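Local coordinates for protein transcriptional regulator, LacI family (Corynebacterium glutamicum, PDB 3H5T) that binds a conserved palindromic promoter motif and activates, in an inositol-dependent manner, the gene for inositol phosphate synthase, a step in building cell-wall components, at residues L79-E84 and W248-Q253; E261-H266 and L284-S289; T275-A280 and L314-Q319. All coordinates share one frame; numbering follows the deposited sequence.

Contact 1: residues L79-E84 and W248-Q253; sequences LTYAFE and WINNRQ
The backbone oxygen of N250, the residue that meets Y81 across the contact, takes a hydrogen bond from N251 ND2 at 2.9 Å, with the donor above the carbonyl plane. This local bond lies in the turn that leads from strand 244-247 into helix 252-265. The two segments follow strands of different sheets, so Y81 and N250 bridge the two α/β lobes of the periplasmic-binding-protein fold used by LacI-family regulators, at the mouth of the cleft between them. Tyrosine suits this place because it is long: with CG anti to the backbone N (chi1 -158°), its ring leaves helix 81-84 and brings the hydroxyl to the other lobe, while it also touches L75 and S88. There N250 ND2 donates a weak hydrogen bond to Y81 OH over 3.4 Å. The side chains cross at about a right angle, the ring and amide planes 56° apart. Asparagine adds a short polar head that can serve such a hydroxyl, and it also touches D85. So slight a bridge would be consistent with lobes that can move against each other. Beside the polar pair, N250 CB lies at the ring edge, near its plane, 3.9 Å from Y81 CE1.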
ATOM      1  N   LEU A  79      -3.967  13.472   5.268  1.00 22.15           N
ATOM      2  CA  LEU A  79      -5.186  12.723   4.992  1.00 21.91           C
ATOM      3  C   LEU A  79      -5.436  12.505   3.500  1.00 21.38           C
ATOM      4  O   LEU A  79      -6.118  11.552   3.123  1.00 18.72           O
ATOM      5  CB  LEU A  79      -6.386  13.450   5.592  1.00 24.56           C
ATOM      6  CG  LEU A  79      -7.645  12.610   5.742  1.00 26.42           C
ATOM      7  CD1 LEU A  79      -7.342  11.392   6.606  1.00 26.89           C
ATOM      8  CD2 LEU A  79      -8.736  13.456   6.369  1.00 30.02           C
ATOM      9  N   THR A  80      -4.888  13.389   2.659  1.00 21.44           N
ATOM     10  CA  THR A  80      -5.061  13.290   1.210  1.00 21.64           C
ATOM     11  C   THR A  80      -4.401  12.027   0.659  1.00 21.33           C
ATOM     12  O   THR A  80      -4.888  11.416  -0.288  1.00 22.18           O
ATOM     13  CB  THR A  80      -4.470  14.528   0.473  1.00 23.73           C
ATOM     14  OG1 THR A  80      -3.093  14.696   0.832  1.00 25.11           O
ATOM     15  CG2 THR A  80      -5.242  15.798   0.837  1.00 24.15           C
ATOM     16  N   TYR A  81      -3.288  11.645   1.270  1.00 20.45           N
ATOM     17  CA  TYR A  81      -2.523  10.464   0.883  1.00 17.27           C
ATOM     18  C   TYR A  81      -3.415   9.234   0.739  1.00 17.93           C
ATOM     19  O   TYR A  81      -3.243   8.444  -0.183  1.00 20.76           O
ATOM     20  CB  TYR A  81      -1.471  10.192   1.951  1.00 15.28           C
ATOM     21  CG  TYR A  81      -0.286   9.378   1.515  1.00 11.78           C
ATOM     22  CD1 TYR A  81       0.798   9.978   0.870  1.00  9.33           C
ATOM     23  CD2 TYR A  81      -0.236   8.006   1.760  1.00 10.98           C
ATOM     24  CE1 TYR A  81       1.903   9.231   0.478  1.00 10.27           C
ATOM     25  CE2 TYR A  81       0.857   7.251   1.375  1.00 10.90           C
ATOM     26  CZ  TYR A  81       1.921   7.863   0.732  1.00 13.60           C
ATOM     27  OH  TYR A  81       2.991   7.100   0.319  1.00 17.63           O
ATOM     28  N   ALA A  82      -4.361   9.065   1.658  1.00 16.72           N
ATOM     29  CA  ALA A  82      -5.267   7.917   1.633  1.00 16.08           C
ATOM     30  C   ALA A  82      -6.178   7.895   0.398  1.00 17.99           C
ATOM     31  O   ALA A  82      -6.862   6.900   0.137  1.00 17.90           O
ATOM     32  CB  ALA A  82      -6.116   7.901   2.895  1.00 13.87           C
ATOM     33  N   PHE A  83      -6.194   8.992  -0.357  1.00 17.79           N
ATOM     34  CA  PHE A  83      -7.026   9.066  -1.552  1.00 17.78           C
ATOM     35  C   PHE A  83      -6.273   9.425  -2.820  1.00 17.79           C
ATOM     36  O   PHE A  83      -6.844   9.361  -3.901  1.00 18.19           O
ATOM     37  CB  PHE A  83      -8.158  10.071  -1.357  1.00 16.09           C
ATOM     38  CG  PHE A  83      -9.097   9.701  -0.267  1.00 14.68           C
ATOM     39  CD1 PHE A  83      -9.849   8.534  -0.354  1.00 15.58           C
ATOM     40  CD2 PHE A  83      -9.181  10.471   0.886  1.00 13.23           C
ATOM     41  CE1 PHE A  83     -10.666   8.138   0.701  1.00 12.04           C
ATOM     42  CE2 PHE A  83      -9.988  10.085   1.930  1.00 11.01           C
ATOM     43  CZ  PHE A  83     -10.731   8.913   1.839  1.00 11.17           C
ATOM     44  N   GLU A  84      -5.005   9.803  -2.694  1.00 18.60           N
ATOM     45  CA  GLU A  84      -4.220  10.173  -3.863  1.00 19.22           C
ATOM     46  C   GLU A  84      -3.044   9.260  -4.157  1.00 20.07           C
ATOM     47  O   GLU A  84      -2.508   9.281  -5.264  1.00 22.23           O
ATOM     48  CB  GLU A  84      -3.762  11.618  -3.740  1.00 18.03           C
ATOM     49  CG  GLU A  84      -4.934  12.531  -3.495  1.00 21.09           C
ATOM     50  CD  GLU A  84      -4.603  13.992  -3.666  1.00 24.66           C
ATOM     51  OE1 GLU A  84      -3.612  14.481  -3.062  1.00 21.74           O
ATOM     52  OE2 GLU A  84      -5.357  14.651  -4.409  1.00 25.24           O
ATOM     53  N   TRP A 248      11.133  13.466   0.746  1.00 23.60           N
ATOM     54  CA  TRP A 248      10.467  13.279   2.027  1.00 23.55           C
ATOM     55  C   TRP A 248       8.948  13.181   1.886  1.00 24.27           C
ATOM     56  O   TRP A 248       8.304  12.357   2.538  1.00 24.67           O
ATOM     57  CB  TRP A 248      10.838  14.424   2.958  1.00 21.67           C
ATOM     58  CG  TRP A 248      10.720  14.073   4.391  1.00 20.65           C
ATOM     59  CD1 TRP A 248      11.539  13.249   5.096  1.00 20.98           C
ATOM     60  CD2 TRP A 248       9.736  14.552   5.309  1.00 20.01           C
ATOM     61  NE1 TRP A 248      11.130  13.186   6.406  1.00 23.90           N
ATOM     62  CE2 TRP A 248      10.022  13.976   6.563  1.00 21.48           C
ATOM     63  CE3 TRP A 248       8.634  15.413   5.193  1.00 20.58           C
ATOM     64  CZ2 TRP A 248       9.249  14.234   7.703  1.00 21.24           C
ATOM     65  CZ3 TRP A 248       7.863  15.669   6.326  1.00 20.11           C
ATOM     66  CH2 TRP A 248       8.177  15.078   7.565  1.00 20.14           C
ATOM     67  N   ILE A 249       8.378  14.033   1.041  1.00 23.86           N
ATOM     68  CA  ILE A 249       6.945  14.016   0.794  1.00 23.27           C
ATOM     69  C   ILE A 249       6.720  13.293  -0.530  1.00 24.43           C
ATOM     70  O   ILE A 249       7.363  13.602  -1.530  1.00 22.98           O
ATOM     71  CB  ILE A 249       6.380  15.453   0.720  1.00 22.41           C
ATOM     72  CG1 ILE A 249       6.455  16.093   2.102  1.00 21.34           C
ATOM     73  CG2 ILE A 249       4.950  15.439   0.200  1.00 20.51           C
ATOM     74  CD1 ILE A 249       6.225  17.571   2.101  1.00 21.72           C
ATOM     75  N   ASN A 250       5.825  12.310  -0.530  1.00 27.38           N
ATOM     76  CA  ASN A 250       5.536  11.546  -1.745  1.00 28.64           C
ATOM     77  C   ASN A 250       4.358  12.162  -2.506  1.00 29.60           C
ATOM     78  O   ASN A 250       3.202  11.853  -2.229  1.00 28.88           O
ATOM     79  CB  ASN A 250       5.251  10.079  -1.382  1.00 26.51           C
ATOM     80  CG  ASN A 250       5.184   9.163  -2.606  1.00 27.01           C
ATOM     81  OD1 ASN A 250       5.988   9.274  -3.517  1.00 25.07           O
ATOM     82  ND2 ASN A 250       4.231   8.237  -2.607  1.00 27.87           N
ATOM     83  N   ASN A 251       4.681  13.047  -3.452  1.00 31.49           N
ATOM     84  CA  ASN A 251       3.705  13.748  -4.302  1.00 33.20           C
ATOM     85  C   ASN A 251       4.057  13.573  -5.764  1.00 33.92           C
ATOM     86  O   ASN A 251       5.156  13.149  -6.109  1.00 34.71           O
ATOM     87  CB  ASN A 251       3.721  15.262  -4.063  1.00 34.55           C
ATOM     88  CG  ASN A 251       3.102  15.651  -2.770  1.00 37.37           C
ATOM     89  OD1 ASN A 251       2.966  16.838  -2.471  1.00 40.08           O
ATOM     90  ND2 ASN A 251       2.721  14.660  -1.976  1.00 40.51           N
ATOM     91  N   ARG A 252       3.124  13.951  -6.624  1.00 34.05           N
ATOM     92  CA  ARG A 252       3.348  13.873  -8.053  1.00 35.35           C
ATOM     93  C   ARG A 252       4.412  14.920  -8.385  1.00 32.85           C
ATOM     94  O   ARG A 252       5.277  14.690  -9.225  1.00 32.41           O
ATOM     95  CB  ARG A 252       2.041  14.160  -8.804  1.00 37.49           C
ATOM     96  CG  ARG A 252       2.147  14.064 -10.315  1.00 44.16           C
ATOM     97  CD  ARG A 252       0.775  14.212 -10.968  1.00 49.52           C
ATOM     98  NE  ARG A 252       0.859  14.348 -12.421  1.00 53.15           N
ATOM     99  CZ  ARG A 252       1.430  15.375 -13.042  1.00 55.67           C
ATOM    100  NH1 ARG A 252       1.971  16.364 -12.340  1.00 56.51           N
ATOM    101  NH2 ARG A 252       1.458  15.419 -14.369  1.00 57.04           N
ATOM    102  N   GLN A 253       4.357  16.056  -7.692  1.00 31.66           N
ATOM    103  CA  GLN A 253       5.308  17.146  -7.902  1.00 31.80           C
ATOM    104  C   GLN A 253       6.698  16.874  -7.328  1.00 31.37           C
ATOM    105  O   GLN A 253       7.699  17.255  -7.926  1.00 34.67           O
ATOM    106  CB  GLN A 253       4.763  18.448  -7.309  1.00 33.37           C
ATOM    107  CG  GLN A 253       5.654  19.661  -7.552  1.00 36.29           C
ATOM    108  CD  GLN A 253       5.861  19.953  -9.036  1.00 39.37           C
ATOM    109  OE1 GLN A 253       4.900  20.002  -9.820  1.00 38.40           O
ATOM    110  NE2 GLN A 253       7.116  20.159  -9.426  1.00 38.23           N
TER

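Contact 2: residues E261-H266 and L284-S289; sequences ELLETH and LEYLKS
Apolar packing between L263 and Y286 carries this contact. L263 CD1 reaches the edge of the Y286 ring, near its plane, 3.4 Å from Y286 CD2, and L263 CB backs this up at 3.8 Å from Y286 CE2. The two side chains run antiparallel, which brings the leucine methyl to the ring edge. Y286 CG is anti to its own N (chi1 168°), which carries the ring across toward helix 252-265, where F256 and K260 also touch it. A second, looser apolar pair sets L287 CD2 4.1 Å from L263 CD1. Branched leucines suit this seam: L263 can touch both residues and V272 of the underlying strand.

The two helices lie on the same face of the five-stranded sheet; they are the helices of successive β-α-β crossovers that share strand 271-274, in a Rossmann-like lobe. Their local axes come within 11.2 Å at a crossing angle of -49°, a gap that a large aromatic residue is well able to span.

Polar interactions stay mostly at the margins. E264 turns its carboxylate toward the tyrosine hydroxyl, but E264 OE2 and Y286 OH are too far apart for a bond, as befits an exposed residue. At the end of the second segment the small S289 folds back on the helix: its OG bonds to Y286 O at 2.6 Å, in the carbonyl plane and on a lone pair, while S289 N grips the same oxygen at 2.9 Å.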
ATOM      1  N   GLU A 261      16.405  16.084 -10.507  1.00 31.60           N
ATOM      2  CA  GLU A 261      17.690  16.302  -9.853  1.00 31.78           C
ATOM      3  C   GLU A 261      18.689  15.158 -10.041  1.00 31.63           C
ATOM      4  O   GLU A 261      19.864  15.392 -10.305  1.00 33.28           O
ATOM      5  CB  GLU A 261      17.485  16.545  -8.356  1.00 32.69           C
ATOM      6  CG  GLU A 261      18.591  17.370  -7.734  1.00 33.97           C
ATOM      7  CD  GLU A 261      18.629  17.270  -6.233  1.00 34.23           C
ATOM      8  OE1 GLU A 261      17.589  17.514  -5.586  1.00 33.59           O
ATOM      9  OE2 GLU A 261      19.714  16.951  -5.703  1.00 36.11           O
ATOM     10  N   LEU A 262      18.220  13.925  -9.896  1.00 30.56           N
ATOM     11  CA  LEU A 262      19.073  12.749 -10.030  1.00 30.07           C
ATOM     12  C   LEU A 262      19.626  12.553 -11.443  1.00 31.66           C
ATOM     13  O   LEU A 262      20.806  12.251 -11.623  1.00 29.80           O
ATOM     14  CB  LEU A 262      18.291  11.494  -9.626  1.00 27.98           C
ATOM     15  CG  LEU A 262      19.019  10.161  -9.775  1.00 25.52           C
ATOM     16  CD1 LEU A 262      20.072  10.043  -8.700  1.00 23.98           C
ATOM     17  CD2 LEU A 262      18.031   9.020  -9.670  1.00 25.76           C
ATOM     18  N   LEU A 263      18.759  12.710 -12.439  1.00 33.42           N
ATOM     19  CA  LEU A 263      19.145  12.527 -13.833  1.00 34.73           C
ATOM     20  C   LEU A 263      19.902  13.732 -14.364  1.00 35.56           C
ATOM     21  O   LEU A 263      20.682  13.621 -15.306  1.00 36.09           O
ATOM     22  CB  LEU A 263      17.899  12.271 -14.686  1.00 34.83           C
ATOM     23  CG  LEU A 263      17.105  11.031 -14.269  1.00 35.18           C
ATOM     24  CD1 LEU A 263      15.867  10.894 -15.137  1.00 33.87           C
ATOM     25  CD2 LEU A 263      18.000   9.795 -14.373  1.00 33.95           C
ATOM     26  N   GLU A 264      19.657  14.882 -13.750  1.00 36.05           N
ATOM     27  CA  GLU A 264      20.307  16.127 -14.128  1.00 37.02           C
ATOM     28  C   GLU A 264      21.700  16.145 -13.492  1.00 37.77           C
ATOM     29  O   GLU A 264      22.647  16.688 -14.058  1.00 40.08           O
ATOM     30  CB  GLU A 264      19.472  17.307 -13.621  1.00 37.35           C
ATOM     31  CG  GLU A 264      19.277  18.430 -14.613  1.00 37.81           C
ATOM     32  CD  GLU A 264      18.180  19.386 -14.187  1.00 38.41           C
ATOM     33  OE1 GLU A 264      18.187  19.831 -13.018  1.00 38.96           O
ATOM     34  OE2 GLU A 264      17.310  19.696 -15.025  1.00 37.85           O
ATOM     35  N   THR A 265      21.809  15.532 -12.315  1.00 36.62           N
ATOM     36  CA  THR A 265      23.063  15.458 -11.577  1.00 36.05           C
ATOM     37  C   THR A 265      23.978  14.332 -12.073  1.00 37.39           C
ATOM     38  O   THR A 265      25.205  14.473 -12.096  1.00 36.94           O
ATOM     39  CB  THR A 265      22.786  15.269 -10.077  1.00 35.27           C
ATOM     40  OG1 THR A 265      22.050  16.401  -9.592  1.00 35.49           O
ATOM     41  CG2 THR A 265      24.083  15.144  -9.294  1.00 33.77           C
ATOM     42  N   HIS A 266      23.380  13.211 -12.462  1.00 38.07           N
ATOM     43  CA  HIS A 266      24.141  12.075 -12.971  1.00 39.53           C
ATOM     44  C   HIS A 266      23.584  11.714 -14.359  1.00 40.59           C
ATOM     45  O   HIS A 266      22.830  10.749 -14.505  1.00 41.09           O
ATOM     46  CB  HIS A 266      24.020  10.876 -12.018  1.00 37.65           C
ATOM     47  CG  HIS A 266      24.417  11.177 -10.604  1.00 38.10           C
ATOM     48  ND1 HIS A 266      23.576  11.804  -9.709  1.00 38.90           N
ATOM     49  CD2 HIS A 266      25.568  10.937  -9.931  1.00 37.64           C
ATOM     50  CE1 HIS A 266      24.189  11.936  -8.546  1.00 37.30           C
ATOM     51  NE2 HIS A 266      25.400  11.419  -8.654  1.00 36.76           N
ATOM     52  N   LEU A 284       9.110   9.108 -15.400  1.00 32.82           N
ATOM     53  CA  LEU A 284       8.533   9.075 -16.745  1.00 33.55           C
ATOM     54  C   LEU A 284       8.025  10.463 -17.112  1.00 33.81           C
ATOM     55  O   LEU A 284       8.204  10.922 -18.242  1.00 34.13           O
ATOM     56  CB  LEU A 284       7.395   8.053 -16.814  1.00 32.59           C
ATOM     57  CG  LEU A 284       7.830   6.591 -16.639  1.00 33.57           C
ATOM     58  CD1 LEU A 284       6.616   5.678 -16.469  1.00 33.88           C
ATOM     59  CD2 LEU A 284       8.658   6.178 -17.836  1.00 31.74           C
ATOM     60  N   GLU A 285       7.403  11.132 -16.149  1.00 33.78           N
ATOM     61  CA  GLU A 285       6.895  12.469 -16.381  1.00 35.00           C
ATOM     62  C   GLU A 285       8.081  13.399 -16.597  1.00 36.35           C
ATOM     63  O   GLU A 285       7.956  14.414 -17.281  1.00 37.43           O
ATOM     64  CB  GLU A 285       6.067  12.946 -15.188  1.00 37.92           C
ATOM     65  CG  GLU A 285       5.265  14.214 -15.466  1.00 41.82           C
ATOM     66  CD  GLU A 285       4.398  14.630 -14.290  1.00 44.81           C
ATOM     67  OE1 GLU A 285       3.712  13.754 -13.712  1.00 46.95           O
ATOM     68  OE2 GLU A 285       4.395  15.833 -13.950  1.00 45.61           O
ATOM     69  N   TYR A 286       9.233  13.057 -16.017  1.00 36.47           N
ATOM     70  CA  TYR A 286      10.422  13.890 -16.194  1.00 36.11           C
ATOM     71  C   TYR A 286      11.081  13.625 -17.541  1.00 34.92           C
ATOM     72  O   TYR A 286      11.423  14.563 -18.254  1.00 35.07           O
ATOM     73  CB  TYR A 286      11.473  13.665 -15.101  1.00 34.93           C
ATOM     74  CG  TYR A 286      12.778  14.316 -15.492  1.00 33.54           C
ATOM     75  CD1 TYR A 286      12.873  15.703 -15.606  1.00 33.89           C
ATOM     76  CD2 TYR A 286      13.876  13.549 -15.883  1.00 33.74           C
ATOM     77  CE1 TYR A 286      14.022  16.311 -16.111  1.00 31.66           C
ATOM     78  CE2 TYR A 286      15.033  14.152 -16.392  1.00 32.29           C
ATOM     79  CZ  TYR A 286      15.091  15.530 -16.503  1.00 30.65           C
ATOM     80  OH  TYR A 286      16.208  16.130 -17.019  1.00 31.39           O
ATOM     81  N   LEU A 287      11.289  12.355 -17.873  1.00 34.39           N
ATOM     82  CA  LEU A 287      11.891  12.011 -19.157  1.00 34.43           C
ATOM     83  C   LEU A 287      11.077  12.694 -20.258  1.00 36.60           C
ATOM     84  O   LEU A 287      11.629  13.277 -21.197  1.00 36.72           O
ATOM     85  CB  LEU A 287      11.871  10.500 -19.378  1.00 29.66           C
ATOM     86  CG  LEU A 287      12.841   9.625 -18.584  1.00 29.35           C
ATOM     87  CD1 LEU A 287      12.642   8.165 -18.987  1.00 26.50           C
ATOM     88  CD2 LEU A 287      14.276  10.057 -18.846  1.00 28.16           C
ATOM     89  N   LYS A 288       9.757  12.630 -20.112  1.00 37.06           N
ATOM     90  CA  LYS A 288       8.831  13.220 -21.067  1.00 38.13           C
ATOM     91  C   LYS A 288       8.999  14.731 -21.260  1.00 38.59           C
ATOM     92  O   LYS A 288       8.782  15.249 -22.355  1.00 38.24           O
ATOM     93  CB  LYS A 288       7.397  12.914 -20.633  1.00 38.17           C
ATOM     94  CG  LYS A 288       6.332  13.466 -21.558  1.00 41.05           C
ATOM     95  CD  LYS A 288       4.978  12.844 -21.261  1.00 43.16           C
ATOM     96  CE  LYS A 288       3.918  13.365 -22.216  1.00 45.20           C
ATOM     97  NZ  LYS A 288       2.548  12.917 -21.830  1.00 46.80           N
ATOM     98  N   SER A 289       9.385  15.436 -20.200  1.00 39.00           N
ATOM     99  CA  SER A 289       9.554  16.886 -20.276  1.00 38.44           C
ATOM    100  C   SER A 289      10.804  17.291 -21.052  1.00 38.24           C
ATOM    101  O   SER A 289      10.931  18.436 -21.478  1.00 37.68           O
ATOM    102  CB  SER A 289       9.593  17.498 -18.865  1.00 37.83           C
ATOM    103  OG  SER A 289      10.714  17.051 -18.113  1.00 37.93           O
TER

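Contact 3: residues T275-A280 and L314-Q319; sequences TVDALA and LTTVIQ
D277, in the first turn of helix 277-289, reaches across to L314 and T316 by its carboxylate. From D277 CB the chain turns so that CG lies beside the backbone N (chi1 -77°), which brings the head of the side chain round to the strand segment. D277 CG comes 4.2 Å from L314 CD2. At the tip the two oxygens divide the work. D277 OD1 accepts a hydrogen bond from T316 OG1 at 2.7 Å, although the position of that hydroxyl is less certain, and the same OD1 lies 3.8 Å from L314 CD2. D277 OD2 instead takes the backbone N-H groups of G305 and T306, just beyond strand 299-302. A buried carboxylate thus has several donors, and its place at the start of a helix would probably favour the charged form.

Aspartate is short enough to serve strand and turn together. Threonine, crossing it at about a right angle, offers a hydroxyl from a residue well suited to a strand. One turn further along the helix, A280 CB packs 3.7 Å from L314 CD2; the small alanine lets the leucine lie close. T316 pairs by backbone with H352 of antiparallel strand 344-352, T315 and V317 with G302 and D304. Tying the start of a second-lobe helix to a strand that leads back to the first lobe is typical of the hinge side of the bilobal LacI-family fold.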
ATOM      1  N   THR A 275      11.906   2.629  -5.462  1.00 19.92           N
ATOM      2  CA  THR A 275      11.404   1.892  -4.321  1.00 20.32           C
ATOM      3  C   THR A 275       9.874   1.806  -4.353  1.00 22.04           C
ATOM      4  O   THR A 275       9.270   0.957  -3.680  1.00 20.52           O
ATOM      5  CB  THR A 275      11.855   2.585  -3.027  1.00 20.35           C
ATOM      6  OG1 THR A 275      13.246   2.312  -2.808  1.00 21.93           O
ATOM      7  CG2 THR A 275      11.051   2.108  -1.847  1.00 23.25           C
ATOM      8  N   VAL A 276       9.256   2.678  -5.147  1.00 20.95           N
ATOM      9  CA  VAL A 276       7.802   2.710  -5.249  1.00 23.94           C
ATOM     10  C   VAL A 276       7.359   3.189  -6.644  1.00 24.59           C
ATOM     11  O   VAL A 276       7.973   4.096  -7.201  1.00 25.10           O
ATOM     12  CB  VAL A 276       7.234   3.632  -4.127  1.00 24.53           C
ATOM     13  CG1 VAL A 276       6.489   4.821  -4.716  1.00 25.21           C
ATOM     14  CG2 VAL A 276       6.353   2.828  -3.212  1.00 24.40           C
ATOM     15  N   ASP A 277       6.311   2.577  -7.206  1.00 24.87           N
ATOM     16  CA  ASP A 277       5.821   2.950  -8.543  1.00 24.74           C
ATOM     17  C   ASP A 277       5.680   4.457  -8.748  1.00 24.41           C
ATOM     18  O   ASP A 277       6.004   4.974  -9.821  1.00 24.26           O
ATOM     19  CB  ASP A 277       4.457   2.314  -8.843  1.00 26.22           C
ATOM     20  CG  ASP A 277       4.548   0.844  -9.204  1.00 28.91           C
ATOM     21  OD1 ASP A 277       5.672   0.320  -9.370  1.00 27.26           O
ATOM     22  OD2 ASP A 277       3.475   0.213  -9.330  1.00 30.65           O
ATOM     23  N   ALA A 278       5.182   5.152  -7.730  1.00 22.47           N
ATOM     24  CA  ALA A 278       4.990   6.595  -7.814  1.00 22.56           C
ATOM     25  C   ALA A 278       6.255   7.274  -8.306  1.00 23.51           C
ATOM     26  O   ALA A 278       6.200   8.150  -9.172  1.00 24.06           O
ATOM     27  CB  ALA A 278       4.599   7.157  -6.457  1.00 21.11           C
ATOM     28  N   LEU A 279       7.390   6.866  -7.746  1.00 23.66           N
ATOM     29  CA  LEU A 279       8.681   7.431  -8.118  1.00 23.56           C
ATOM     30  C   LEU A 279       9.008   7.154  -9.580  1.00 24.74           C
ATOM     31  O   LEU A 279       9.581   8.002 -10.269  1.00 24.98           O
ATOM     32  CB  LEU A 279       9.790   6.870  -7.226  1.00 18.96           C
ATOM     33  CG  LEU A 279       9.882   7.391  -5.793  1.00 19.54           C
ATOM     34  CD1 LEU A 279      10.921   6.583  -5.049  1.00 18.03           C
ATOM     35  CD2 LEU A 279      10.257   8.866  -5.783  1.00 18.20           C
ATOM     36  N   ALA A 280       8.657   5.959 -10.045  1.00 24.16           N
ATOM     37  CA  ALA A 280       8.906   5.601 -11.434  1.00 25.96           C
ATOM     38  C   ALA A 280       8.114   6.539 -12.345  1.00 25.29           C
ATOM     39  O   ALA A 280       8.605   6.951 -13.383  1.00 26.67           O
ATOM     40  CB  ALA A 280       8.505   4.139 -11.695  1.00 25.26           C
ATOM     41  N   LEU A 314       4.795  -1.135 -16.898  1.00 31.26           N
ATOM     42  CA  LEU A 314       6.049  -0.753 -16.256  1.00 29.59           C
ATOM     43  C   LEU A 314       6.694  -1.995 -15.654  1.00 28.60           C
ATOM     44  O   LEU A 314       5.998  -2.852 -15.116  1.00 28.78           O
ATOM     45  CB  LEU A 314       5.756   0.241 -15.130  1.00 28.46           C
ATOM     46  CG  LEU A 314       6.898   0.757 -14.253  1.00 27.47           C
ATOM     47  CD1 LEU A 314       7.633   1.819 -15.040  1.00 23.91           C
ATOM     48  CD2 LEU A 314       6.354   1.345 -12.932  1.00 22.10           C
ATOM     49  N   THR A 315       8.015  -2.106 -15.751  1.00 28.01           N
ATOM     50  CA  THR A 315       8.696  -3.245 -15.146  1.00 26.44           C
ATOM     51  C   THR A 315       8.580  -2.939 -13.656  1.00 26.99           C
ATOM     52  O   THR A 315       8.960  -1.849 -13.223  1.00 28.22           O
ATOM     53  CB  THR A 315      10.169  -3.291 -15.542  1.00 25.62           C
ATOM     54  OG1 THR A 315      10.276  -3.388 -16.966  1.00 24.38           O
ATOM     55  CG2 THR A 315      10.846  -4.484 -14.903  1.00 24.53           C
ATOM     56  N   THR A 316       8.058  -3.876 -12.872  1.00 24.45           N
ATOM     57  CA  THR A 316       7.869  -3.609 -11.454  1.00 23.38           C
ATOM     58  C   THR A 316       7.570  -4.872 -10.621  1.00 24.12           C
ATOM     59  O   THR A 316       7.419  -5.963 -11.164  1.00 23.82           O
ATOM     60  CB  THR A 316       6.705  -2.580 -11.287  1.00 22.80           C
ATOM     61  OG1 THR A 316       6.582  -2.193  -9.914  1.00 22.17           O
ATOM     62  CG2 THR A 316       5.377  -3.186 -11.780  1.00 19.18           C
ATOM     63  N   VAL A 317       7.497  -4.704  -9.302  1.00 22.78           N
ATOM     64  CA  VAL A 317       7.204  -5.804  -8.380  1.00 24.76           C
ATOM     65  C   VAL A 317       5.730  -5.716  -7.984  1.00 25.93           C
ATOM     66  O   VAL A 317       5.297  -4.721  -7.397  1.00 27.70           O
ATOM     67  CB  VAL A 317       8.069  -5.707  -7.088  1.00 23.64           C
ATOM     68  CG1 VAL A 317       7.702  -6.814  -6.120  1.00 19.29           C
ATOM     69  CG2 VAL A 317       9.548  -5.784  -7.441  1.00 24.19           C
ATOM     70  N   ILE A 318       4.944  -6.735  -8.306  1.00 26.05           N
ATOM     71  CA  ILE A 318       3.536  -6.679  -7.943  1.00 25.02           C
ATOM     72  C   ILE A 318       3.309  -7.101  -6.504  1.00 25.46           C
ATOM     73  O   ILE A 318       3.733  -8.171  -6.072  1.00 25.93           O
ATOM     74  CB  ILE A 318       2.659  -7.543  -8.871  1.00 23.84           C
ATOM     75  CG1 ILE A 318       2.827  -7.062 -10.318  1.00 19.51           C
ATOM     76  CG2 ILE A 318       1.182  -7.449  -8.429  1.00 16.77           C
ATOM     77  CD1 ILE A 318       1.865  -7.687 -11.285  1.00 18.46           C
ATOM     78  N   GLN A 319       2.634  -6.231  -5.771  1.00 25.89           N
ATOM     79  CA  GLN A 319       2.321  -6.454  -4.372  1.00 26.79           C
ATOM     80  C   GLN A 319       0.798  -6.440  -4.208  1.00 26.62           C
ATOM     81  O   GLN A 319       0.114  -5.507  -4.641  1.00 27.79           O
ATOM     82  CB  GLN A 319       2.981  -5.356  -3.538  1.00 26.14           C
ATOM     83  CG  GLN A 319       2.541  -5.299  -2.102  1.00 30.79           C
ATOM     84  CD  GLN A 319       3.280  -4.226  -1.325  1.00 31.86           C
ATOM     85  OE1 GLN A 319       3.543  -3.135  -1.843  1.00 31.41           O
ATOM     86  NE2 GLN A 319       3.609  -4.527  -0.074  1.00 32.86           N
TER

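Overall arrangement
The three contacts meet around two neighbouring helices of the second lobe. Contacts 1 and 2 share helix 252-265; their centres are 20 Å apart, yet R252 NH2 and E285 OE1 form a salt bridge of 2.9 Å that ties the start of that helix to helix 277-289. Contacts 2 and 3 use opposite ends of helix 277-289, with centres 17 Å apart and L284 CD1 packing 4.2 Å from L314 CD1. Contacts 1 and 3, whose centres lie 16 Å apart, touch where N250 OD1 approaches A278 CB at 3.9 Å. Contact 1 spans the cleft, where LacI-family effectors usually bind, contact 3 adjoins the hinge, and contact 2 is packing farther out.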